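Local coordinates for protein glycosyl hydrolase, BNR repeat (Ralstonia eutropha, PDB 3B7F) that is probably a hydrolase of the glycosidase type, built as a seven-bladed beta-propeller with BNR repeats, whose substrate is not established, at residues G359-I365 with A379-I385; H55-I60 with L71-T76; P213-A219 with E229-D233. All blocks are in the same frame, centred on the assembly; numbering follows the deposited sequence.

Overall arrangement
All three contacts belong to one beta-propeller, and none touches another. Contact 2 is the most buried: it pairs the inner two strands of one blade through antiparallel backbone bonds, interrupted by a bulge, and apolar side chains. Contacts 1 and 3, partly buried, lie in loops: contact 3 within one blade-to-blade connection, contact 1 between such a connection and a turn inside a blade, so polar and water bonds count for more. Contact 1 relies on isoleucines beneath a glycine-rich turn, whereas contact 3 turns on an asparagine amide and a histidine ring, with ethanediol at its outer side. Contacts 1 and 2 lie about 16 Å apart, centre to centre; contact 3 is across the chain's centre from both.

Contact 1 (G359-I365 with A379-I385); sequences GTTGGEI and ASHLPHI
I365 pairs with A379, and I385 and H384 run beneath G359-G363, making a mixed backbone and apolar contact between the turn that joins strands 356-359 and 365-368 and the loop before strand 385-391. Only the first step is strand-like: I365 N donates to A379 O at 2.8 Å, while the return bond from A379 N to I365 O is weak. Farther on, L382 N takes over and reaches G363 O at 3.1 Å. G363 ends a type I turn begun by T360 and has a positive phi (88°); with no side chain in the way, L382 O comes within 3.2 Å of G363 CA. The loop 379-385 carries the chain out of one propeller blade into the next, where strand 385-391 joins the N-terminal strand 24-29. First and last strands thus share a blade, the velcro-like closure common among beta-propellers. Beta-branched I385 suits this crossing because its two arms reach different parts of the turn. CG2 lies against G359, while the other arm extends (chi2 160°) to bring CD1 within 3.8 Å of I365 CD1, the two side chains crossing at about a right angle. L36 packs on I365 and A379 from strand 32-38. At the end far from A379, T361 lays CG2 over a face of the H384 imidazole, 3.9 Å from the ring centroid and 29° off its normal. Both nitrogens of that ring are engaged: a water that donates to T361 O is hydrogen-bonded to H384 ND1 as well, and H384 NE2 bonds K342 NZ.

Contact 2 (H55-I60 with L71-T76); sequences HTIHHI and LMAART
M72, a selenomethionine, fits its side chain against I57 and I60 across two antiparallel strands. Its CG presses on I57 CG2 at 3.5 Å, tighter than ordinary carbon contact. The chain starts out extended, with CG opposite the backbone N (chi1 172°), and bends only at its last torsion (chi3 -60°), leaving SE near I57 and CE 4.1 Å from I60 CD1. A flexible unbranched chain can follow this course between two stiffer, branched neighbours. The other arm of I57 drops into the shallow place above A74, whose methyl receives I57 CD1 at 3.7 Å. Strands 56-62 and 70-75 are the inner two of a propeller blade. The I57 and M72 face looks to the preceding blade, where A33 packs on I60 and M72; on the reverse face the small A73 side chain admits V117 and L120 from the following blade. A classic beta bulge interrupts the pairing at H58 and H59: both sit opposite A73, H58 N bonding A73 O at 2.9 Å and A73 N bonding H59 O at 2.8 Å. The extra residue turns the H58 ring off the regular alternation, where it stacks with H116 and Y386. R75, poorly ordered, brings NH1 to the edge of that imidazole, 3.3 Å from H58 NE2, with the planes nearly coplanar. H59 starts on the A73 face, but its ring leads off to L120, where ND1 bonds L120 N.

Contact 3 (P213-A219 with E229-D233); sequences PLNRGCA and EFGHD. With EDO (1,2-ethanediol), chain F; EDO (1,2-ethanediol), chain R.
N215 and H232 form the tight part of this contact, the asparagine side chain lying flat over one face of the imidazole with amide and ring planes 16° apart. N215 CB sits 3.6 Å from the centroid of the H232 ring, and the two side chains slide past each other in opposite directions. Asparagine suits the place because its flat amide can stack while both its ends are gripped. N215 ND2 donates to E229 O at 2.9 Å, within the amide plane and onto a lone pair of the carbonyl, and N215 OD1 accepts from V201 N, together fixing the flip of the group. H232 ND1, buried under the amide, has no partner in the model. Beside this pair P213 CB rests 4.2 Å from F230 CB. Both segments belong to the connection from strand 212-213, at the outer edge of one propeller blade, to strand 234-239, innermost in the next; G231 and H232 form a G1 beta bulge opposite G199. Toward solvent the packing gives way to small molecules, probably from the crystallisation liquor. One ethanediol (chain F) donates from O1 to E229 O at 2.6 Å, a second donor on that carbonyl. Another (chain R), somewhat doubtfully placed because it is modelled too close to C218 O, spans H232 NE2, which donates to its O1 at 2.8 Å, and G217 N, which donates to its O2. G217 has the positive phi (93°) expected third in the type II turn N215-C218, while exposed R216 is not modelled beyond NE. A water bridges A219 O to D233 N where the segments part.

Contact 1 (G359-I365 with A379-I385)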
loop_
_atom_site.group_PDB
_atom_site.type_symbol
_atom_site.label_atom_id
_atom_site.label_comp_id
_atom_site.label_asym_id
_atom_site.label_seq_id
_atom_site.Cartn_x
_atom_site.Cartn_y
_atom_site.Cartn_z
ATOM N N GLY A 359 -5.820 2.349 -10.008
ATOM C CA GLY A 359 -5.995 1.214 -10.917
ATOM C C GLY A 359 -7.107 0.347 -10.410
ATOM O O GLY A 359 -7.162 0.040 -9.230
ATOM N N THR A 360 -7.962 -0.101 -11.320
ATOM C CA THR A 360 -9.121 -0.890 -10.964
ATOM C C THR A 360 -8.917 -2.375 -11.309
ATOM O O THR A 360 -8.057 -2.725 -12.103
ATOM C CB THR A 360 -10.378 -0.378 -11.663
ATOM O OG1 THR A 360 -10.302 -0.694 -13.041
ATOM C CG2 THR A 360 -10.567 1.154 -11.484
ATOM N N THR A 361 -9.725 -3.239 -10.682
ATOM C CA THR A 361 -9.688 -4.671 -10.957
ATOM C C THR A 361 -10.198 -4.939 -12.392
ATOM O O THR A 361 -9.920 -5.982 -12.949
ATOM C CB THR A 361 -10.499 -5.449 -9.940
ATOM O OG1 THR A 361 -11.876 -5.027 -10.000
ATOM C CG2 THR A 361 -9.881 -5.264 -8.502
ATOM N N GLY A 362 -10.955 -3.995 -12.965
ATOM C CA GLY A 362 -11.406 -4.048 -14.341
ATOM C C GLY A 362 -10.343 -3.627 -15.358
ATOM O O GLY A 362 -10.626 -3.619 -16.556
ATOM N N GLY A 363 -9.151 -3.222 -14.885
ATOM C CA GLY A 363 -8.027 -2.899 -15.738
ATOM C C GLY A 363 -7.853 -1.508 -16.273
ATOM O O GLY A 363 -7.183 -1.339 -17.280
ATOM N N GLU A 364 -8.423 -0.520 -15.597
ATOM C CA GLU A 364 -8.310 0.887 -15.971
ATOM C C GLU A 364 -7.342 1.590 -15.032
ATOM O O GLU A 364 -7.292 1.276 -13.855
ATOM C CB GLU A 364 -9.666 1.572 -15.881
ATOM C CG GLU A 364 -10.661 1.178 -16.985
ATOM C CD GLU A 364 -12.023 1.835 -16.823
ATOM O OE1 GLU A 364 -12.486 2.022 -15.692
ATOM O OE2 GLU A 364 -12.675 2.121 -17.820
ATOM N N ILE A 365 -6.558 2.520 -15.577
ATOM C CA ILE A 365 -5.699 3.392 -14.807
ATOM C C ILE A 365 -6.275 4.768 -15.025
ATOM O O ILE A 365 -6.361 5.208 -16.187
ATOM C CB ILE A 365 -4.233 3.424 -15.232
ATOM C CG1 ILE A 365 -3.576 2.063 -15.014
ATOM C CG2 ILE A 365 -3.516 4.466 -14.368
ATOM C CD1 ILE A 365 -3.186 1.785 -13.547
ATOM N N ALA A 379 -5.176 4.407 -19.307
ATOM C CA ALA A 379 -4.985 2.996 -19.724
ATOM C C ALA A 379 -6.256 2.221 -19.398
ATOM O O ALA A 379 -6.849 2.452 -18.361
ATOM C CB ALA A 379 -3.812 2.347 -19.033
ATOM N N SER A 380 -6.669 1.332 -20.301
ATOM C CA SER A 380 -7.813 0.453 -20.109
ATOM C C SER A 380 -7.476 -0.948 -20.671
ATOM O O SER A 380 -6.457 -1.164 -21.338
ATOM C CB SER A 380 -9.077 1.011 -20.780
ATOM O OG SER A 380 -8.945 0.979 -22.180
ATOM N N HIS A 381 -8.337 -1.900 -20.353
ATOM C CA HIS A 381 -8.192 -3.300 -20.798
ATOM C C HIS A 381 -6.883 -4.023 -20.378
ATOM O O HIS A 381 -6.393 -4.910 -21.084
ATOM C CB HIS A 381 -8.440 -3.397 -22.299
ATOM C CG HIS A 381 -9.786 -2.909 -22.712
ATOM N ND1 HIS A 381 -9.971 -1.736 -23.402
ATOM C CD2 HIS A 381 -11.013 -3.449 -22.553
ATOM C CE1 HIS A 381 -11.256 -1.580 -23.658
ATOM N NE2 HIS A 381 -11.910 -2.608 -23.158
ATOM N N LEU A 382 -6.338 -3.633 -19.222
ATOM C CA LEU A 382 -5.203 -4.321 -18.637
ATOM C C LEU A 382 -5.792 -5.433 -17.799
ATOM O O LEU A 382 -7.008 -5.418 -17.518
ATOM C CB LEU A 382 -4.368 -3.429 -17.737
ATOM C CG LEU A 382 -3.621 -2.296 -18.431
ATOM C CD1 LEU A 382 -2.930 -1.498 -17.388
ATOM C CD2 LEU A 382 -2.627 -2.852 -19.476
ATOM N N PRO A 383 -4.958 -6.428 -17.433
ATOM C CA PRO A 383 -5.477 -7.434 -16.528
ATOM C C PRO A 383 -5.739 -6.839 -15.156
ATOM O O PRO A 383 -5.293 -5.741 -14.877
ATOM C CB PRO A 383 -4.341 -8.459 -16.480
ATOM C CG PRO A 383 -3.597 -8.244 -17.796
ATOM C CD PRO A 383 -3.588 -6.775 -17.872
ATOM N N HIS A 384 -6.487 -7.568 -14.338
ATOM C CA HIS A 384 -6.822 -7.213 -12.946
ATOM C C HIS A 384 -5.648 -6.538 -12.208
ATOM O O HIS A 384 -4.638 -7.173 -11.957
ATOM C CB HIS A 384 -7.242 -8.539 -12.270
ATOM C CG HIS A 384 -7.641 -8.445 -10.825
ATOM N ND1 HIS A 384 -8.923 -8.730 -10.398
ATOM C CD2 HIS A 384 -6.926 -8.161 -9.708
ATOM C CE1 HIS A 384 -8.983 -8.596 -9.086
ATOM N NE2 HIS A 384 -7.789 -8.245 -8.643
ATOM N N ILE A 385 -5.806 -5.263 -11.827
ATOM C CA ILE A 385 -4.741 -4.486 -11.177
ATOM C C ILE A 385 -4.694 -4.641 -9.635
ATOM O O ILE A 385 -5.679 -4.379 -8.918
ATOM C CB ILE A 385 -4.826 -2.968 -11.570
ATOM C CG1 ILE A 385 -4.706 -2.781 -13.097
ATOM C CG2 ILE A 385 -3.761 -2.152 -10.851
ATOM C CD1 ILE A 385 -5.280 -1.374 -13.673
HETATM O O HOH W 1 -7.341 -2.375 -7.937
HETATM O O HOH W 2 -11.202 -8.628 -12.089
#

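Contact 2 (H55-I60 with L71-T76)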
loop_
_atom_site.group_PDB
_atom_site.type_symbol
_atom_site.label_atom_id
_atom_site.label_comp_id
_atom_site.label_asym_id
_atom_site.label_seq_id
_atom_site.Cartn_x
_atom_site.Cartn_y
_atom_site.Cartn_z
ATOM N N HIS A 55 2.726 -13.945 -15.341
ATOM C CA HIS A 55 3.074 -14.017 -13.934
ATOM C C HIS A 55 2.148 -13.059 -13.178
ATOM O O HIS A 55 1.737 -12.035 -13.714
ATOM C CB HIS A 55 4.526 -13.590 -13.718
ATOM C CG HIS A 55 5.549 -14.483 -14.368
ATOM N ND1 HIS A 55 6.803 -14.677 -13.825
ATOM C CD2 HIS A 55 5.506 -15.242 -15.494
ATOM C CE1 HIS A 55 7.495 -15.486 -14.607
ATOM N NE2 HIS A 55 6.728 -15.850 -15.622
ATOM N N THR A 56 1.850 -13.406 -11.936
ATOM C CA THR A 56 1.044 -12.610 -11.023
ATOM C C THR A 56 2.015 -11.675 -10.326
ATOM O O THR A 56 2.930 -12.144 -9.655
ATOM C CB THR A 56 0.314 -13.508 -10.002
ATOM O OG1 THR A 56 -0.534 -14.407 -10.715
ATOM C CG2 THR A 56 -0.541 -12.686 -9.044
ATOM N N ILE A 57 1.833 -10.367 -10.515
ATOM C CA ILE A 57 2.720 -9.374 -9.954
ATOM C C ILE A 57 1.973 -8.661 -8.850
ATOM O O ILE A 57 0.928 -8.056 -9.092
ATOM C CB ILE A 57 3.223 -8.330 -11.004
ATOM C CG1 ILE A 57 3.632 -8.996 -12.335
ATOM C CG2 ILE A 57 4.345 -7.450 -10.369
ATOM C CD1 ILE A 57 4.696 -10.131 -12.245
ATOM N N HIS A 58 2.534 -8.703 -7.649
ATOM C CA HIS A 58 1.908 -8.085 -6.489
ATOM C C HIS A 58 2.276 -6.655 -6.143
ATOM O O HIS A 58 1.449 -5.943 -5.581
ATOM C CB HIS A 58 2.122 -8.983 -5.266
ATOM C CG HIS A 58 1.226 -10.170 -5.285
ATOM N ND1 HIS A 58 -0.091 -10.090 -4.882
ATOM C CD2 HIS A 58 1.420 -11.433 -5.735
ATOM C CE1 HIS A 58 -0.661 -11.271 -5.055
ATOM N NE2 HIS A 58 0.232 -12.100 -5.573
ATOM N N HIS A 59 3.496 -6.244 -6.437
ATOM C CA HIS A 59 3.962 -4.926 -6.060
ATOM C C HIS A 59 5.245 -4.593 -6.822
ATOM O O HIS A 59 6.105 -5.452 -6.967
ATOM C CB HIS A 59 4.220 -4.922 -4.556
ATOM C CG HIS A 59 4.120 -3.579 -3.892
ATOM N ND1 HIS A 59 4.647 -3.354 -2.646
ATOM C CD2 HIS A 59 3.559 -2.405 -4.277
ATOM C CE1 HIS A 59 4.393 -2.109 -2.278
ATOM N NE2 HIS A 59 3.712 -1.523 -3.241
ATOM N N ILE A 60 5.340 -3.364 -7.331
ATOM C CA ILE A 60 6.530 -2.909 -8.047
ATOM C C ILE A 60 6.862 -1.585 -7.377
ATOM O O ILE A 60 6.014 -0.682 -7.349
ATOM C CB ILE A 60 6.339 -2.722 -9.595
ATOM C CG1 ILE A 60 5.531 -3.865 -10.233
ATOM C CG2 ILE A 60 7.714 -2.606 -10.268
ATOM C CD1 ILE A 60 5.109 -3.585 -11.644
ATOM N N LEU A 71 12.298 -3.033 -7.320
ATOM C CA LEU A 71 11.947 -4.388 -6.886
ATOM C C LEU A 71 10.514 -4.653 -7.291
ATOM O O LEU A 71 9.708 -3.737 -7.345
ATOM C CB LEU A 71 12.137 -4.622 -5.385
ATOM C CG LEU A 71 13.591 -4.625 -4.837
ATOM C CD1 LEU A 71 13.611 -5.127 -3.410
ATOM C CD2 LEU A 71 14.571 -5.461 -5.672
HETATM N N MSE A 72 10.249 -5.911 -7.626
HETATM C CA MSE A 72 8.964 -6.393 -8.079
HETATM C C MSE A 72 8.636 -7.741 -7.410
HETATM O O MSE A 72 9.322 -8.706 -7.657
HETATM C CB MSE A 72 9.017 -6.570 -9.592
HETATM C CG MSE A 72 7.788 -7.254 -10.181
HETATM SE SE MSE A 72 7.982 -7.679 -12.014
HETATM C CE MSE A 72 8.278 -5.956 -12.786
ATOM N N ALA A 73 7.613 -7.778 -6.556
ATOM C CA ALA A 73 7.128 -9.000 -5.905
ATOM C C ALA A 73 6.289 -9.781 -6.941
ATOM O O ALA A 73 5.347 -9.241 -7.548
ATOM C CB ALA A 73 6.308 -8.639 -4.632
ATOM N N ALA A 74 6.655 -11.029 -7.195
ATOM C CA ALA A 74 6.002 -11.840 -8.234
ATOM C C ALA A 74 5.937 -13.309 -7.866
ATOM O O ALA A 74 6.709 -13.774 -7.020
ATOM C CB ALA A 74 6.741 -11.686 -9.561
ATOM N N ARG A 75 5.008 -14.026 -8.505
ATOM C CA ARG A 75 4.846 -15.456 -8.296
ATOM C C ARG A 75 4.996 -16.246 -9.599
ATOM O O ARG A 75 4.257 -16.013 -10.563
ATOM C CB ARG A 75 3.521 -15.755 -7.632
ATOM C CG ARG A 75 3.450 -17.195 -7.108
ATOM C CD ARG A 75 2.820 -17.283 -5.741
ATOM N NE ARG A 75 1.384 -17.561 -5.694
ATOM C CZ ARG A 75 0.382 -16.673 -5.734
ATOM N NH1 ARG A 75 0.578 -15.357 -5.902
ATOM N NH2 ARG A 75 -0.873 -17.123 -5.632
ATOM N N THR A 76 5.996 -17.145 -9.564
ATOM C CA THR A 76 6.465 -18.101 -10.607
ATOM C C THR A 76 6.982 -17.401 -11.843
ATOM O O THR A 76 8.117 -16.931 -11.819
ATOM C CB THR A 76 5.434 -19.232 -10.973
ATOM O OG1 THR A 76 4.313 -18.677 -11.675
ATOM C CG2 THR A 76 4.972 -20.002 -9.713
#

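Contact 3 (P213-A219 with E229-D233)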
loop_
_atom_site.group_PDB
_atom_site.type_symbol
_atom_site.label_atom_id
_atom_site.label_comp_id
_atom_site.label_asym_id
_atom_site.label_seq_id
_atom_site.Cartn_x
_atom_site.Cartn_y
_atom_site.Cartn_z
ATOM N N PRO A 213 1.289 -4.320 19.807
ATOM C CA PRO A 213 0.127 -3.827 19.029
ATOM C C PRO A 213 -0.127 -2.337 19.223
ATOM O O PRO A 213 0.194 -1.808 20.270
ATOM C CB PRO A 213 -1.035 -4.652 19.570
ATOM C CG PRO A 213 -0.606 -5.049 20.947
ATOM C CD PRO A 213 0.871 -5.254 20.872
ATOM N N LEU A 214 -0.634 -1.671 18.179
ATOM C CA LEU A 214 -0.986 -0.254 18.230
ATOM C C LEU A 214 -2.300 -0.064 17.462
ATOM O O LEU A 214 -2.314 0.380 16.320
ATOM C CB LEU A 214 0.147 0.596 17.651
ATOM C CG LEU A 214 0.049 2.114 17.773
ATOM C CD1 LEU A 214 -0.004 2.545 19.231
ATOM C CD2 LEU A 214 1.236 2.739 17.068
ATOM N N ASN A 215 -3.390 -0.476 18.094
ATOM C CA ASN A 215 -4.731 -0.424 17.539
ATOM C C ASN A 215 -5.728 0.370 18.364
ATOM O O ASN A 215 -6.882 0.364 18.036
ATOM C CB ASN A 215 -5.227 -1.855 17.391
ATOM C CG ASN A 215 -4.374 -2.644 16.463
ATOM O OD1 ASN A 215 -4.332 -2.333 15.287
ATOM N ND2 ASN A 215 -3.673 -3.661 16.968
ATOM N N ARG A 216 -5.288 1.125 19.366
ATOM C CA ARG A 216 -6.216 1.815 20.256
ATOM C C ARG A 216 -7.029 2.869 19.510
ATOM O O ARG A 216 -6.461 3.691 18.794
ATOM C CB ARG A 216 -5.461 2.476 21.407
ATOM C CG ARG A 216 -6.331 3.138 22.504
ATOM C CD ARG A 216 -5.424 3.803 23.557
ATOM N NE ARG A 216 -6.200 4.504 24.579
ATOM N N GLY A 217 -8.350 2.830 19.712
ATOM C CA GLY A 217 -9.311 3.743 19.095
ATOM C C GLY A 217 -9.920 3.231 17.800
ATOM O O GLY A 217 -10.895 3.791 17.301
ATOM N N CYS A 218 -9.383 2.131 17.281
ATOM C CA CYS A 218 -9.819 1.536 16.022
ATOM C C CYS A 218 -10.880 0.459 16.250
ATOM O O CYS A 218 -10.689 -0.408 17.066
ATOM C CB CYS A 218 -8.572 0.943 15.356
ATOM S SG CYS A 218 -8.760 0.362 13.717
ATOM N N ALA A 219 -12.004 0.506 15.548
ATOM C CA ALA A 219 -13.028 -0.552 15.675
ATOM C C ALA A 219 -12.576 -1.856 14.993
ATOM O O ALA A 219 -11.702 -1.851 14.126
ATOM C CB ALA A 219 -14.319 -0.107 15.084
ATOM N N GLU A 229 -7.020 -5.619 21.967
ATOM C CA GLU A 229 -5.718 -5.005 21.675
ATOM C C GLU A 229 -5.242 -5.200 20.247
ATOM O O GLU A 229 -4.481 -4.374 19.711
ATOM C CB GLU A 229 -4.663 -5.628 22.609
ATOM C CG GLU A 229 -4.895 -5.363 24.089
ATOM C CD GLU A 229 -4.324 -4.040 24.524
ATOM O OE1 GLU A 229 -3.072 -3.985 24.669
ATOM O OE2 GLU A 229 -5.115 -3.084 24.731
ATOM N N PHE A 230 -5.639 -6.345 19.685
ATOM C CA PHE A 230 -5.265 -6.771 18.348
ATOM C C PHE A 230 -6.353 -7.698 17.789
ATOM O O PHE A 230 -7.262 -8.128 18.516
ATOM C CB PHE A 230 -3.872 -7.435 18.364
ATOM C CG PHE A 230 -3.775 -8.653 19.255
ATOM C CD1 PHE A 230 -4.206 -9.909 18.804
ATOM C CD2 PHE A 230 -3.224 -8.550 20.543
ATOM C CE1 PHE A 230 -4.106 -11.036 19.620
ATOM C CE2 PHE A 230 -3.123 -9.662 21.368
ATOM C CZ PHE A 230 -3.574 -10.912 20.907
ATOM N N GLY A 231 -6.203 -8.037 16.513
ATOM C CA GLY A 231 -7.148 -8.829 15.733
ATOM C C GLY A 231 -7.785 -8.015 14.611
ATOM O O GLY A 231 -8.491 -8.563 13.752
ATOM N N HIS A 232 -7.484 -6.720 14.598
ATOM C CA HIS A 232 -8.044 -5.708 13.671
ATOM C C HIS A 232 -7.659 -5.937 12.214
ATOM O O HIS A 232 -6.714 -6.672 11.925
ATOM C CB HIS A 232 -7.564 -4.318 14.100
ATOM C CG HIS A 232 -7.921 -3.964 15.517
ATOM N ND1 HIS A 232 -7.261 -4.499 16.604
ATOM C CD2 HIS A 232 -8.889 -3.162 16.023
ATOM C CE1 HIS A 232 -7.803 -4.043 17.715
ATOM N NE2 HIS A 232 -8.797 -3.232 17.392
ATOM N N ASP A 233 -8.388 -5.298 11.295
ATOM C CA ASP A 233 -8.136 -5.455 9.855
ATOM C C ASP A 233 -7.839 -4.117 9.143
ATOM O O ASP A 233 -8.680 -3.591 8.396
ATOM C CB ASP A 233 -9.303 -6.211 9.180
ATOM C CG ASP A 233 -9.020 -6.576 7.720
ATOM O OD1 ASP A 233 -7.840 -6.614 7.310
ATOM O OD2 ASP A 233 -9.996 -6.827 6.966
HETATM C C1 EDO F . -3.685 -1.244 21.603
HETATM O O1 EDO F . -3.305 -2.325 20.738
HETATM C C2 EDO F . -2.515 -0.347 21.984
HETATM O O2 EDO F . -2.498 0.914 21.299
HETATM C C1 EDO R . -9.894 -0.581 19.842
HETATM O O1 EDO R . -10.194 -1.947 19.473
HETATM C C2 EDO R . -9.331 -0.453 21.246
HETATM O O2 EDO R . -9.579 0.874 21.727
HETATM O O HOH W 3 -10.279 -3.449 12.332
#